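Local coordinates for glycosylation Associate Protein 2 (Streptococcus agalactiae serotype V, PDB 6OYC) that probably acts with its partner Gap proteins in the glycosylation and accessory Sec export of a serine-rich adhesin, using an alpha/beta-hydrolase-like domain, at residues T286-V291 with A356-S361; K294-V299 with M319-M324; L365-L370 with L384-I389. One frame throughout, in Å; residues are numbered along the deposited sequence.

Contact 1 (T286-V291 with A356-S361); sequences TYFDPV and AFLNFS
Phe288 lays the outer end of its ring between Phe357 and Leu358, two consecutive residues at the end of helix 341-358. On one flank CE2 of Phe288 comes to 3.8 Å from CD2 of Phe357, and CZ is hardly farther from the same atom. The two rings stand almost perpendicular, planes at 88° and centroids 5.8 Å apart, but they meet obliquely, in neither a stack nor a regular edge-to-face pair. On the other flank the leucine reaches back in the opposite direction, its CD1 lying near the plane of the Phe288 ring, 4.1 Å from CE1. With CG of Phe288 turned anti to the backbone N (chi1 167°), the benzyl group leaves the strand toward the helix and fits between these two neighbours.

Pro290 adds a second, looser layer. Its CB is 4.1 Å from CD2 of Leu358, so the two methyls of this leucine serve different partners, and the same CB lies at the edge of the Phe357 ring, 4.4 Å from CE2. The contact is purely apolar and small, 161 Å² in all. Both partners sit where their secondary structure stops: Asp289 OD1 accepts from Val291 N, 3.1 Å away, in an Asx turn that bends the chain through Pro290, while Asn359, with positive phi, ends the helix in a Schellman motif.

Arg103 makes a cation-pi contact with Phe357 and bonds to its carbonyl oxygen, and Met106 touches both phenylalanines. Helix 341-358 thus packs its last turn over the sheet at the end of strand 283-289, which pairs in the sheet with strand 323-327; Leu358 also rests on Leu297 of strand 297-301.

Contact 2 (K294-V299 with M319-M324); sequences KPPLTV and MKTPFM
Residues 297-299 and 323-324 pair as parallel strands, with Thr298 opposite Phe323 and Val299 opposite Met324 at 4.6 Å between CA atoms. They belong to the two strands of a beta-alpha-beta unit, strand 297-301, helix 313-318 and strand 323-327, within the mixed sheet of the alpha/beta-hydrolase-like domain. Thr298 bonds to both sides of its partner: its N gives to Pro322 O at 2.8 Å with a nearly straight N-H (167°), and its O accepts from Met324 N at 2.9 Å.

The Thr298 hydroxyl strengthens the first of these links. With OG1 set between the backbone N and the carbonyl carbon (chi1 57°), it donates to the same Pro322 O at 3.0 Å, and the two donors arrive from opposite faces of that carbonyl. The methyl CG2 of Thr298 meets CG2 of Thr321 tip to tip, 3.6 Å apart, on the face that Phe323 shares; Tyr506 of helix 495-514 covers Thr298 there. On the other face Val299 and Met324 lie alongside each other and point the same way, CG2 of the valine 4.0 Å from CB of the methionine. From there the extended Met324 chain leads away toward helix 341-358, where Ala350, Ile351 and Lys354 receive it. Leu297 brings CD1 against the carbonyl of Pro322 (CD1 to O 3.7 Å).

Ahead of the strand, the cis peptide bond before Pro296 turns the chain, and the ring of Pro322 fits against the carbonyls of Lys294 and Pro296. Arg516 binds the carbonyls of Lys294 and Pro295 as well, tying the C-terminal tail to this turn. Between the two segments, O of Pro296 and OG1 of Thr321 lie 2.6 Å apart.

Contact 3 (L365-L370 with L384-I389); sequences LILSGL and LNPHAI
Leu367 and Leu365 pack one face of this contact closely, against Leu384 and Pro386 of the loop that leads into strand 388-392. CD1 of Leu367 fits between CD1 of Leu384, 3.8 Å away, and CG of Pro386, at about a right angle to both side chains. Leu365, its CG anti to the backbone N (chi1 164°), brings CG to 3.9 Å from CB of Pro386 while CD2 reaches CB of Leu384; helix 341-358 closes this side through Ile351. On the other face of the sheet, CG2 of Ile366 and CB of Ala388 meet at 4.1 Å, next to Met509 of helix 495-514.

The parallel strands are joined by helix 372-381 in a beta-alpha-beta unit, and Gly369 belongs to a GxSxG sequence whose turn fits a nucleophile elbow, as in alpha/beta hydrolases. Leu367 N bonds to Ala388 O at 3.0 Å.

At the entry to strand 388-392 the hold is looser. His387 N makes a weak, bent bond to Leu365 O (2.8 Å, 130°). The imidazole, partly exposed, turns to other partners: ND1 to Asp363, NE2 to Asp513, with Phe514 packed edge-to-face.

How the contacts relate
From the N terminus, strand 283-289 opens contact 1, which closes only at the end of helix 341-358. Contact 2 is nested within that loop and closes a shorter one of its own around helix 313-318. Contact 3 follows both in series, starting just after contact 1 ends and closing around helix 372-381. All three reach one mixed sheet. Strand 323-327 lies between 283-289 and 297-301, and Asp289 N probably bonds to Phe323 O (2.9 Å), joining contacts 1 and 2. Strand 365-370 flanks 297-301 on its other side, where Val299 N to Ile366 O (2.7 Å) probably bonds contact 2 to contact 3.

Contact 1 (T286-V291 with A356-S361)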
ATOM      1  N   THR B 286       3.397  -2.660  -0.377  1.00 32.75           N
ATOM      2  CA  THR B 286       4.721  -2.076  -0.274  1.00 33.85           C
ATOM      3  C   THR B 286       4.971  -1.193  -1.479  1.00 34.28           C
ATOM      4  O   THR B 286       4.506  -1.473  -2.583  1.00 36.83           O
ATOM      5  CB  THR B 286       5.821  -3.167  -0.170  1.00 34.14           C
ATOM      6  OG1 THR B 286       5.776  -4.003  -1.328  1.00 33.84           O
ATOM      7  CG2 THR B 286       5.620  -4.032   1.071  1.00 31.13           C
ATOM      8  N   TYR B 287       5.703  -0.111  -1.253  1.00 39.37           N
ATOM      9  CA  TYR B 287       6.199   0.722  -2.334  1.00 36.31           C
ATOM     10  C   TYR B 287       7.704   0.866  -2.175  1.00 36.81           C
ATOM     11  O   TYR B 287       8.194   1.084  -1.064  1.00 37.10           O
ATOM     12  CB  TYR B 287       5.540   2.102  -2.336  1.00 35.95           C
ATOM     13  CG  TYR B 287       6.112   2.964  -3.433  1.00 36.23           C
ATOM     14  CD1 TYR B 287       5.748   2.750  -4.748  1.00 30.96           C
ATOM     15  CD2 TYR B 287       7.059   3.945  -3.157  1.00 36.92           C
ATOM     16  CE1 TYR B 287       6.271   3.496  -5.755  1.00 34.04           C
ATOM     17  CE2 TYR B 287       7.602   4.707  -4.161  1.00 34.92           C
ATOM     18  CZ  TYR B 287       7.203   4.475  -5.461  1.00 37.57           C
ATOM     19  OH  TYR B 287       7.723   5.223  -6.478  1.00 36.16           O
ATOM     20  N   PHE B 288       8.439   0.763  -3.279  1.00 36.95           N
ATOM     21  CA  PHE B 288       9.898   0.772  -3.200  1.00 37.58           C
ATOM     22  C   PHE B 288      10.495   1.657  -4.287  1.00 35.92           C
ATOM     23  O   PHE B 288      10.162   1.501  -5.464  1.00 36.13           O
ATOM     24  CB  PHE B 288      10.446  -0.655  -3.301  1.00 40.23           C
ATOM     25  CG  PHE B 288      11.937  -0.736  -3.535  1.00 38.73           C
ATOM     26  CD1 PHE B 288      12.839  -0.405  -2.526  1.00 37.50           C
ATOM     27  CD2 PHE B 288      12.431  -1.187  -4.752  1.00 39.15           C
ATOM     28  CE1 PHE B 288      14.222  -0.506  -2.742  1.00 40.88           C
ATOM     29  CE2 PHE B 288      13.804  -1.299  -4.972  1.00 45.27           C
ATOM     30  CZ  PHE B 288      14.702  -0.956  -3.963  1.00 39.63           C
ATOM     31  N   ASP B 289      11.376   2.570  -3.884  1.00 37.43           N
ATOM     32  CA  ASP B 289      12.106   3.456  -4.800  1.00 41.18           C
ATOM     33  C   ASP B 289      13.593   3.329  -4.479  1.00 41.70           C
ATOM     34  O   ASP B 289      14.022   3.766  -3.390  1.00 40.85           O
ATOM     35  CB  ASP B 289      11.635   4.907  -4.656  1.00 36.86           C
ATOM     36  CG  ASP B 289      12.229   5.850  -5.715  1.00 37.81           C
ATOM     37  OD1 ASP B 289      13.170   5.472  -6.446  1.00 38.35           O
ATOM     38  OD2 ASP B 289      11.749   6.998  -5.816  1.00 37.69           O
ATOM     39  N   PRO B 290      14.410   2.748  -5.370  1.00 42.18           N
ATOM     40  CA  PRO B 290      15.844   2.587  -5.052  1.00 43.18           C
ATOM     41  C   PRO B 290      16.636   3.880  -5.122  1.00 41.26           C
ATOM     42  O   PRO B 290      17.756   3.910  -4.617  1.00 44.54           O
ATOM     43  CB  PRO B 290      16.328   1.591  -6.116  1.00 39.14           C
ATOM     44  CG  PRO B 290      15.491   1.937  -7.308  1.00 39.54           C
ATOM     45  CD  PRO B 290      14.111   2.332  -6.753  1.00 41.21           C
ATOM     46  N   VAL B 291      16.112   4.926  -5.761  1.00 40.73           N
ATOM     47  CA  VAL B 291      16.745   6.245  -5.830  1.00 44.16           C
ATOM     48  C   VAL B 291      18.182   6.135  -6.351  1.00 44.80           C
ATOM     49  O   VAL B 291      18.388   5.736  -7.502  1.00 42.21           O
ATOM     50  CB  VAL B 291      16.649   6.956  -4.467  1.00 46.59           C
ATOM     51  CG1 VAL B 291      16.993   8.475  -4.587  1.00 40.74           C
ATOM     52  CG2 VAL B 291      15.228   6.783  -3.924  1.00 42.40           C
ATOM     53  N   ALA B 356      18.302  -7.281  -0.612  1.00 47.03           N
ATOM     54  CA  ALA B 356      18.991  -8.123  -1.586  1.00 47.22           C
ATOM     55  C   ALA B 356      19.106  -7.426  -2.937  1.00 46.16           C
ATOM     56  O   ALA B 356      20.198  -7.331  -3.509  1.00 45.29           O
ATOM     57  CB  ALA B 356      18.265  -9.463  -1.724  1.00 42.72           C
ATOM     58  N   PHE B 357      17.989  -6.916  -3.457  1.00 47.30           N
ATOM     59  CA  PHE B 357      18.022  -6.192  -4.728  1.00 43.45           C
ATOM     60  C   PHE B 357      19.082  -5.097  -4.725  1.00 41.67           C
ATOM     61  O   PHE B 357      19.775  -4.899  -5.726  1.00 42.93           O
ATOM     62  CB  PHE B 357      16.645  -5.592  -5.022  1.00 42.02           C
ATOM     63  CG  PHE B 357      16.586  -4.751  -6.280  1.00 38.55           C
ATOM     64  CD1 PHE B 357      16.320  -5.334  -7.513  1.00 40.03           C
ATOM     65  CD2 PHE B 357      16.759  -3.381  -6.224  1.00 35.88           C
ATOM     66  CE1 PHE B 357      16.235  -4.555  -8.671  1.00 38.20           C
ATOM     67  CE2 PHE B 357      16.681  -2.601  -7.375  1.00 39.19           C
ATOM     68  CZ  PHE B 357      16.416  -3.185  -8.598  1.00 36.39           C
ATOM     69  N   LEU B 358      19.195  -4.350  -3.624  1.00 42.96           N
ATOM     70  CA  LEU B 358      20.204  -3.301  -3.516  1.00 47.28           C
ATOM     71  C   LEU B 358      21.593  -3.846  -3.181  1.00 52.33           C
ATOM     72  O   LEU B 358      22.560  -3.076  -3.191  1.00 49.13           O
ATOM     73  CB  LEU B 358      19.790  -2.282  -2.453  1.00 43.73           C
ATOM     74  CG  LEU B 358      18.670  -1.316  -2.842  1.00 46.22           C
ATOM     75  CD1 LEU B 358      18.135  -0.612  -1.612  1.00 44.49           C
ATOM     76  CD2 LEU B 358      19.156  -0.301  -3.863  1.00 44.46           C
ATOM     77  N   ASN B 359      21.703  -5.149  -2.911  1.00 50.79           N
ATOM     78  CA  ASN B 359      22.892  -5.760  -2.317  1.00 56.44           C
ATOM     79  C   ASN B 359      23.371  -4.974  -1.099  1.00 57.64           C
ATOM     80  O   ASN B 359      24.561  -4.713  -0.921  1.00 57.14           O
ATOM     81  CB  ASN B 359      24.015  -5.933  -3.340  1.00 61.12           C
ATOM     82  CG  ASN B 359      24.805  -7.214  -3.110  1.00 73.37           C
ATOM     83  OD1 ASN B 359      25.421  -7.406  -2.053  1.00 75.88           O
ATOM     84  ND2 ASN B 359      24.763  -8.114  -4.091  1.00 76.46           N
ATOM     85  N   PHE B 360      22.425  -4.580  -0.261  1.00 51.54           N
ATOM     86  CA  PHE B 360      22.737  -4.020   1.037  1.00 51.57           C
ATOM     87  C   PHE B 360      22.652  -5.118   2.086  1.00 54.51           C
ATOM     88  O   PHE B 360      21.995  -6.144   1.892  1.00 56.92           O
ATOM     89  CB  PHE B 360      21.781  -2.881   1.398  1.00 51.35           C
ATOM     90  CG  PHE B 360      21.919  -1.664   0.535  1.00 51.26           C
ATOM     91  CD1 PHE B 360      22.864  -1.611  -0.473  1.00 48.74           C
ATOM     92  CD2 PHE B 360      21.084  -0.567   0.732  1.00 47.91           C
ATOM     93  CE1 PHE B 360      22.985  -0.490  -1.268  1.00 52.12           C
ATOM     94  CE2 PHE B 360      21.198   0.555  -0.056  1.00 47.67           C
ATOM     95  CZ  PHE B 360      22.155   0.595  -1.062  1.00 52.44           C
ATOM     96  N   SER B 361      23.325  -4.891   3.204  1.00 55.38           N
ATOM     97  CA  SER B 361      23.247  -5.783   4.348  1.00 59.94           C
ATOM     98  C   SER B 361      22.311  -5.197   5.399  1.00 56.04           C
ATOM     99  O   SER B 361      21.867  -4.053   5.299  1.00 55.51           O
ATOM    100  CB  SER B 361      24.636  -6.020   4.950  1.00 59.42           C
ATOM    101  OG  SER B 361      25.037  -4.910   5.741  1.00 59.88           O
TER

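Contact 2 (K294-V299 with M319-M324)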
ATOM      1  N   LYS B 294      22.386   3.888  -3.191  1.00 50.81           N
ATOM      2  CA  LYS B 294      23.394   3.986  -2.185  1.00 57.05           C
ATOM      3  C   LYS B 294      22.743   3.905  -0.822  1.00 54.47           C
ATOM      4  O   LYS B 294      21.655   4.326  -0.644  1.00 50.24           O
ATOM      5  CB  LYS B 294      24.162   5.274  -2.373  1.00 51.04           C
ATOM      6  CG  LYS B 294      24.731   5.376  -3.757  1.00 54.46           C
ATOM      7  CD  LYS B 294      25.779   6.438  -3.859  1.00 53.09           C
ATOM      8  CE  LYS B 294      25.785   7.066  -5.220  1.00 56.33           C
ATOM      9  NZ  LYS B 294      25.382   8.487  -5.098  1.00 63.10           N
ATOM     10  N   PRO B 295      23.451   3.371   0.150  1.00 54.63           N
ATOM     11  CA  PRO B 295      22.950   3.196   1.508  1.00 50.10           C
ATOM     12  C   PRO B 295      22.613   4.458   2.219  1.00 49.46           C
ATOM     13  O   PRO B 295      23.170   5.464   1.951  1.00 50.46           O
ATOM     14  CB  PRO B 295      24.110   2.551   2.206  1.00 55.23           C
ATOM     15  CG  PRO B 295      24.840   1.852   1.141  1.00 59.28           C
ATOM     16  CD  PRO B 295      24.760   2.756  -0.024  1.00 56.41           C
ATOM     17  N   PRO B 296      21.676   4.388   3.130  1.00 48.86           N
ATOM     18  CA  PRO B 296      21.017   3.144   3.471  1.00 50.34           C
ATOM     19  C   PRO B 296      19.617   3.038   2.899  1.00 48.89           C
ATOM     20  O   PRO B 296      19.150   3.969   2.307  1.00 46.12           O
ATOM     21  CB  PRO B 296      20.908   3.277   4.956  1.00 47.66           C
ATOM     22  CG  PRO B 296      20.615   4.691   5.137  1.00 49.87           C
ATOM     23  CD  PRO B 296      21.276   5.442   4.045  1.00 47.91           C
ATOM     24  N   LEU B 297      18.973   1.895   3.076  1.00 49.58           N
ATOM     25  CA  LEU B 297      17.591   1.729   2.656  1.00 46.93           C
ATOM     26  C   LEU B 297      16.720   2.113   3.857  1.00 48.32           C
ATOM     27  O   LEU B 297      16.869   1.575   4.922  1.00 46.37           O
ATOM     28  CB  LEU B 297      17.307   0.326   2.174  1.00 43.71           C
ATOM     29  CG  LEU B 297      15.872  -0.163   2.116  1.00 40.69           C
ATOM     30  CD1 LEU B 297      15.076   0.654   1.151  1.00 38.37           C
ATOM     31  CD2 LEU B 297      15.779  -1.606   1.755  1.00 38.83           C
ATOM     32  N   THR B 298      15.807   3.036   3.655  1.00 41.38           N
ATOM     33  CA  THR B 298      14.976   3.539   4.745  1.00 45.13           C
ATOM     34  C   THR B 298      13.524   3.087   4.588  1.00 42.76           C
ATOM     35  O   THR B 298      12.869   3.420   3.595  1.00 40.97           O
ATOM     36  CB  THR B 298      15.050   5.058   4.795  1.00 44.77           C
ATOM     37  OG1 THR B 298      14.639   5.581   3.524  1.00 41.67           O
ATOM     38  CG2 THR B 298      16.477   5.496   5.101  1.00 45.14           C
ATOM     39  N   VAL B 299      13.006   2.386   5.593  1.00 42.96           N
ATOM     40  CA  VAL B 299      11.666   1.804   5.559  1.00 40.56           C
ATOM     41  C   VAL B 299      10.758   2.584   6.503  1.00 42.28           C
ATOM     42  O   VAL B 299      11.079   2.755   7.688  1.00 43.85           O
ATOM     43  CB  VAL B 299      11.701   0.313   5.943  1.00 42.60           C
ATOM     44  CG1 VAL B 299      10.298  -0.290   5.957  1.00 40.16           C
ATOM     45  CG2 VAL B 299      12.622  -0.463   5.008  1.00 35.87           C
ATOM     46  N   MET B 319      14.429  12.574   1.625  1.00 47.00           N
ATOM     47  CA  MET B 319      15.692  12.108   2.174  1.00 49.54           C
ATOM     48  C   MET B 319      16.689  11.680   1.109  1.00 53.06           C
ATOM     49  O   MET B 319      17.813  11.316   1.470  1.00 52.69           O
ATOM     50  CB  MET B 319      15.440  10.942   3.125  1.00 52.88           C
ATOM     51  CG  MET B 319      14.302  11.189   4.085  1.00 55.44           C
ATOM     52  SD  MET B 319      14.896  11.844   5.644  1.00 65.52           S
ATOM     53  CE  MET B 319      13.367  12.418   6.407  1.00 52.45           C
ATOM     54  N   LYS B 320      16.293  11.672  -0.167  1.00 48.62           N
ATOM     55  CA  LYS B 320      17.183  11.342  -1.282  1.00 49.17           C
ATOM     56  C   LYS B 320      17.919  10.023  -1.042  1.00 49.61           C
ATOM     57  O   LYS B 320      19.006   9.780  -1.575  1.00 49.60           O
ATOM     58  CB  LYS B 320      18.156  12.494  -1.559  1.00 51.65           C
ATOM     59  CG  LYS B 320      17.457  13.841  -1.807  1.00 54.73           C
ATOM     60  CD  LYS B 320      16.763  13.881  -3.182  1.00 61.34           C
ATOM     61  CE  LYS B 320      16.767  15.286  -3.798  1.00 75.04           C
ATOM     62  NZ  LYS B 320      17.257  15.309  -5.222  1.00 78.20           N
ATOM     63  N   THR B 321      17.320   9.156  -0.248  1.00 46.83           N
ATOM     64  CA  THR B 321      17.828   7.829   0.044  1.00 48.32           C
ATOM     65  C   THR B 321      16.883   6.774  -0.534  1.00 45.81           C
ATOM     66  O   THR B 321      15.707   7.060  -0.783  1.00 44.09           O
ATOM     67  CB  THR B 321      17.961   7.667   1.570  1.00 52.20           C
ATOM     68  OG1 THR B 321      18.681   6.471   1.888  1.00 55.22           O
ATOM     69  CG2 THR B 321      16.585   7.623   2.225  1.00 42.99           C
ATOM     70  N   PRO B 322      17.364   5.559  -0.807  1.00 46.21           N
ATOM     71  CA  PRO B 322      16.436   4.491  -1.211  1.00 42.95           C
ATOM     72  C   PRO B 322      15.450   4.223  -0.094  1.00 43.17           C
ATOM     73  O   PRO B 322      15.817   4.236   1.086  1.00 43.87           O
ATOM     74  CB  PRO B 322      17.346   3.283  -1.459  1.00 42.53           C
ATOM     75  CG  PRO B 322      18.729   3.866  -1.635  1.00 43.43           C
ATOM     76  CD  PRO B 322      18.772   5.126  -0.839  1.00 42.90           C
ATOM     77  N   PHE B 323      14.185   3.989  -0.461  1.00 41.05           N
ATOM     78  CA  PHE B 323      13.160   3.896   0.571  1.00 36.68           C
ATOM     79  C   PHE B 323      12.036   2.937   0.200  1.00 39.82           C
ATOM     80  O   PHE B 323      11.747   2.672  -0.973  1.00 34.41           O
ATOM     81  CB  PHE B 323      12.585   5.277   0.920  1.00 38.35           C
ATOM     82  CG  PHE B 323      11.717   5.903  -0.147  1.00 37.37           C
ATOM     83  CD1 PHE B 323      12.277   6.669  -1.153  1.00 32.71           C
ATOM     84  CD2 PHE B 323      10.322   5.777  -0.096  1.00 40.81           C
ATOM     85  CE1 PHE B 323      11.490   7.283  -2.112  1.00 38.28           C
ATOM     86  CE2 PHE B 323       9.509   6.392  -1.052  1.00 33.79           C
ATOM     87  CZ  PHE B 323      10.090   7.143  -2.067  1.00 42.26           C
ATOM     88  N   MET B 324      11.406   2.422   1.244  1.00 37.67           N
ATOM     89  CA  MET B 324      10.300   1.494   1.139  1.00 40.65           C
ATOM     90  C   MET B 324       9.183   2.001   2.034  1.00 39.69           C
ATOM     91  O   MET B 324       9.443   2.497   3.137  1.00 38.25           O
ATOM     92  CB  MET B 324      10.735   0.092   1.550  1.00 40.64           C
ATOM     93  CG  MET B 324       9.797  -1.018   1.161  1.00 37.08           C
ATOM     94  SD  MET B 324      10.547  -2.601   1.605  1.00 43.98           S
ATOM     95  CE  MET B 324       9.155  -3.726   1.454  1.00 39.10           C
TER

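Contact 3 (L365-L370 with L384-I389)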
ATOM      1  N   LEU B 365      20.218  -0.944   6.749  1.00 55.49           N
ATOM      2  CA  LEU B 365      18.759  -0.898   6.779  1.00 51.69           C
ATOM      3  C   LEU B 365      18.263  -0.088   7.976  1.00 48.89           C
ATOM      4  O   LEU B 365      18.754  -0.261   9.095  1.00 52.06           O
ATOM      5  CB  LEU B 365      18.185  -2.317   6.848  1.00 52.00           C
ATOM      6  CG  LEU B 365      16.720  -2.416   7.272  1.00 50.05           C
ATOM      7  CD1 LEU B 365      15.852  -1.796   6.186  1.00 44.34           C
ATOM      8  CD2 LEU B 365      16.314  -3.865   7.543  1.00 44.06           C
ATOM      9  N   ILE B 366      17.270   0.777   7.750  1.00 50.52           N
ATOM     10  CA  ILE B 366      16.660   1.592   8.808  1.00 51.50           C
ATOM     11  C   ILE B 366      15.146   1.411   8.779  1.00 44.88           C
ATOM     12  O   ILE B 366      14.504   1.714   7.765  1.00 45.56           O
ATOM     13  CB  ILE B 366      17.006   3.082   8.657  1.00 49.78           C
ATOM     14  CG1 ILE B 366      18.524   3.267   8.650  1.00 56.66           C
ATOM     15  CG2 ILE B 366      16.334   3.911   9.767  1.00 45.14           C
ATOM     16  CD1 ILE B 366      18.929   4.574   8.079  1.00 57.55           C
ATOM     17  N   LEU B 367      14.575   0.972   9.900  1.00 43.75           N
ATOM     18  CA  LEU B 367      13.129   0.836  10.058  1.00 43.71           C
ATOM     19  C   LEU B 367      12.591   1.984  10.902  1.00 44.91           C
ATOM     20  O   LEU B 367      13.212   2.377  11.890  1.00 44.53           O
ATOM     21  CB  LEU B 367      12.774  -0.504  10.705  1.00 39.20           C
ATOM     22  CG  LEU B 367      13.325  -1.709   9.950  1.00 43.79           C
ATOM     23  CD1 LEU B 367      13.078  -3.012  10.682  1.00 44.30           C
ATOM     24  CD2 LEU B 367      12.748  -1.770   8.544  1.00 44.00           C
ATOM     25  N   SER B 368      11.428   2.513  10.517  1.00 44.55           N
ATOM     26  CA  SER B 368      10.899   3.720  11.140  1.00 43.55           C
ATOM     27  C   SER B 368       9.376   3.739  11.093  1.00 43.75           C
ATOM     28  O   SER B 368       8.748   3.033  10.298  1.00 42.43           O
ATOM     29  CB  SER B 368      11.435   4.975  10.455  1.00 43.08           C
ATOM     30  OG  SER B 368      11.152   4.935   9.066  1.00 42.51           O
ATOM     31  N   GLY B 369       8.792   4.580  11.942  1.00 45.30           N
ATOM     32  CA  GLY B 369       7.355   4.800  11.932  1.00 44.04           C
ATOM     33  C   GLY B 369       6.913   5.612  13.132  1.00 48.79           C
ATOM     34  O   GLY B 369       7.681   5.888  14.058  1.00 50.07           O
ATOM     35  N   LEU B 370       5.641   5.995  13.097  1.00 46.84           N
ATOM     36  CA  LEU B 370       4.990   6.711  14.182  1.00 47.37           C
ATOM     37  C   LEU B 370       3.720   5.966  14.588  1.00 49.44           C
ATOM     38  O   LEU B 370       3.036   5.370  13.748  1.00 51.23           O
ATOM     39  CB  LEU B 370       4.688   8.157  13.765  1.00 48.04           C
ATOM     40  CG  LEU B 370       5.976   8.888  13.356  1.00 52.14           C
ATOM     41  CD1 LEU B 370       5.704  10.008  12.389  1.00 53.84           C
ATOM     42  CD2 LEU B 370       6.738   9.418  14.576  1.00 52.63           C
ATOM     43  N   LEU B 384      15.116  -8.632  11.516  1.00 47.57           N
ATOM     44  CA  LEU B 384      15.903  -8.011  10.470  1.00 48.32           C
ATOM     45  C   LEU B 384      17.238  -7.456  10.944  1.00 52.86           C
ATOM     46  O   LEU B 384      18.097  -7.172  10.095  1.00 53.69           O
ATOM     47  CB  LEU B 384      15.093  -6.891   9.799  1.00 47.67           C
ATOM     48  CG  LEU B 384      13.913  -7.385   8.959  1.00 46.67           C
ATOM     49  CD1 LEU B 384      12.903  -6.275   8.729  1.00 41.18           C
ATOM     50  CD2 LEU B 384      14.422  -7.919   7.654  1.00 41.90           C
ATOM     51  N   ASN B 385      17.444  -7.307  12.256  1.00 51.11           N
ATOM     52  CA  ASN B 385      18.666  -6.765  12.848  1.00 53.78           C
ATOM     53  C   ASN B 385      19.111  -5.495  12.103  1.00 50.64           C
ATOM     54  O   ASN B 385      20.212  -5.460  11.552  1.00 54.95           O
ATOM     55  CB  ASN B 385      19.780  -7.808  12.862  1.00 58.07           C
ATOM     56  CG  ASN B 385      20.875  -7.489  13.868  1.00 60.55           C
ATOM     57  OD1 ASN B 385      21.020  -6.356  14.321  1.00 60.72           O
ATOM     58  ND2 ASN B 385      21.654  -8.501  14.222  1.00 62.97           N
ATOM     59  N   PRO B 386      18.265  -4.473  12.049  1.00 52.78           N
ATOM     60  CA  PRO B 386      18.606  -3.288  11.254  1.00 54.36           C
ATOM     61  C   PRO B 386      19.680  -2.448  11.930  1.00 57.53           C
ATOM     62  O   PRO B 386      19.984  -2.579  13.119  1.00 57.59           O
ATOM     63  CB  PRO B 386      17.282  -2.529  11.174  1.00 52.09           C
ATOM     64  CG  PRO B 386      16.599  -2.875  12.462  1.00 50.09           C
ATOM     65  CD  PRO B 386      16.967  -4.316  12.727  1.00 52.12           C
ATOM     66  N   HIS B 387      20.245  -1.541  11.138  1.00 56.30           N
ATOM     67  CA  HIS B 387      21.180  -0.571  11.683  1.00 56.91           C
ATOM     68  C   HIS B 387      20.506   0.344  12.697  1.00 57.82           C
ATOM     69  O   HIS B 387      21.075   0.646  13.752  1.00 61.96           O
ATOM     70  CB  HIS B 387      21.777   0.260  10.558  1.00 53.93           C
ATOM     71  CG  HIS B 387      22.726   1.304  11.042  1.00 61.59           C
ATOM     72  ND1 HIS B 387      23.966   0.994  11.555  1.00 63.21           N
ATOM     73  CD2 HIS B 387      22.610   2.651  11.119  1.00 60.59           C
ATOM     74  CE1 HIS B 387      24.582   2.107  11.910  1.00 65.18           C
ATOM     75  NE2 HIS B 387      23.781   3.127  11.657  1.00 62.51           N
ATOM     76  N   ALA B 388      19.298   0.805  12.393  1.00 57.68           N
ATOM     77  CA  ALA B 388      18.639   1.791  13.229  1.00 52.20           C
ATOM     78  C   ALA B 388      17.125   1.632  13.136  1.00 51.51           C
ATOM     79  O   ALA B 388      16.583   1.217  12.109  1.00 49.30           O
ATOM     80  CB  ALA B 388      19.047   3.209  12.827  1.00 50.00           C
ATOM     81  N   ILE B 389      16.457   1.985  14.228  1.00 52.68           N
ATOM     82  CA  ILE B 389      15.009   2.012  14.324  1.00 45.09           C
ATOM     83  C   ILE B 389      14.645   3.377  14.883  1.00 49.29           C
ATOM     84  O   ILE B 389      14.927   3.664  16.051  1.00 54.31           O
ATOM     85  CB  ILE B 389      14.476   0.884  15.210  1.00 47.14           C
ATOM     86  CG1 ILE B 389      14.665  -0.452  14.500  1.00 47.12           C
ATOM     87  CG2 ILE B 389      13.020   1.124  15.583  1.00 43.44           C
ATOM     88  CD1 ILE B 389      14.285  -1.629  15.346  1.00 49.56           C
TER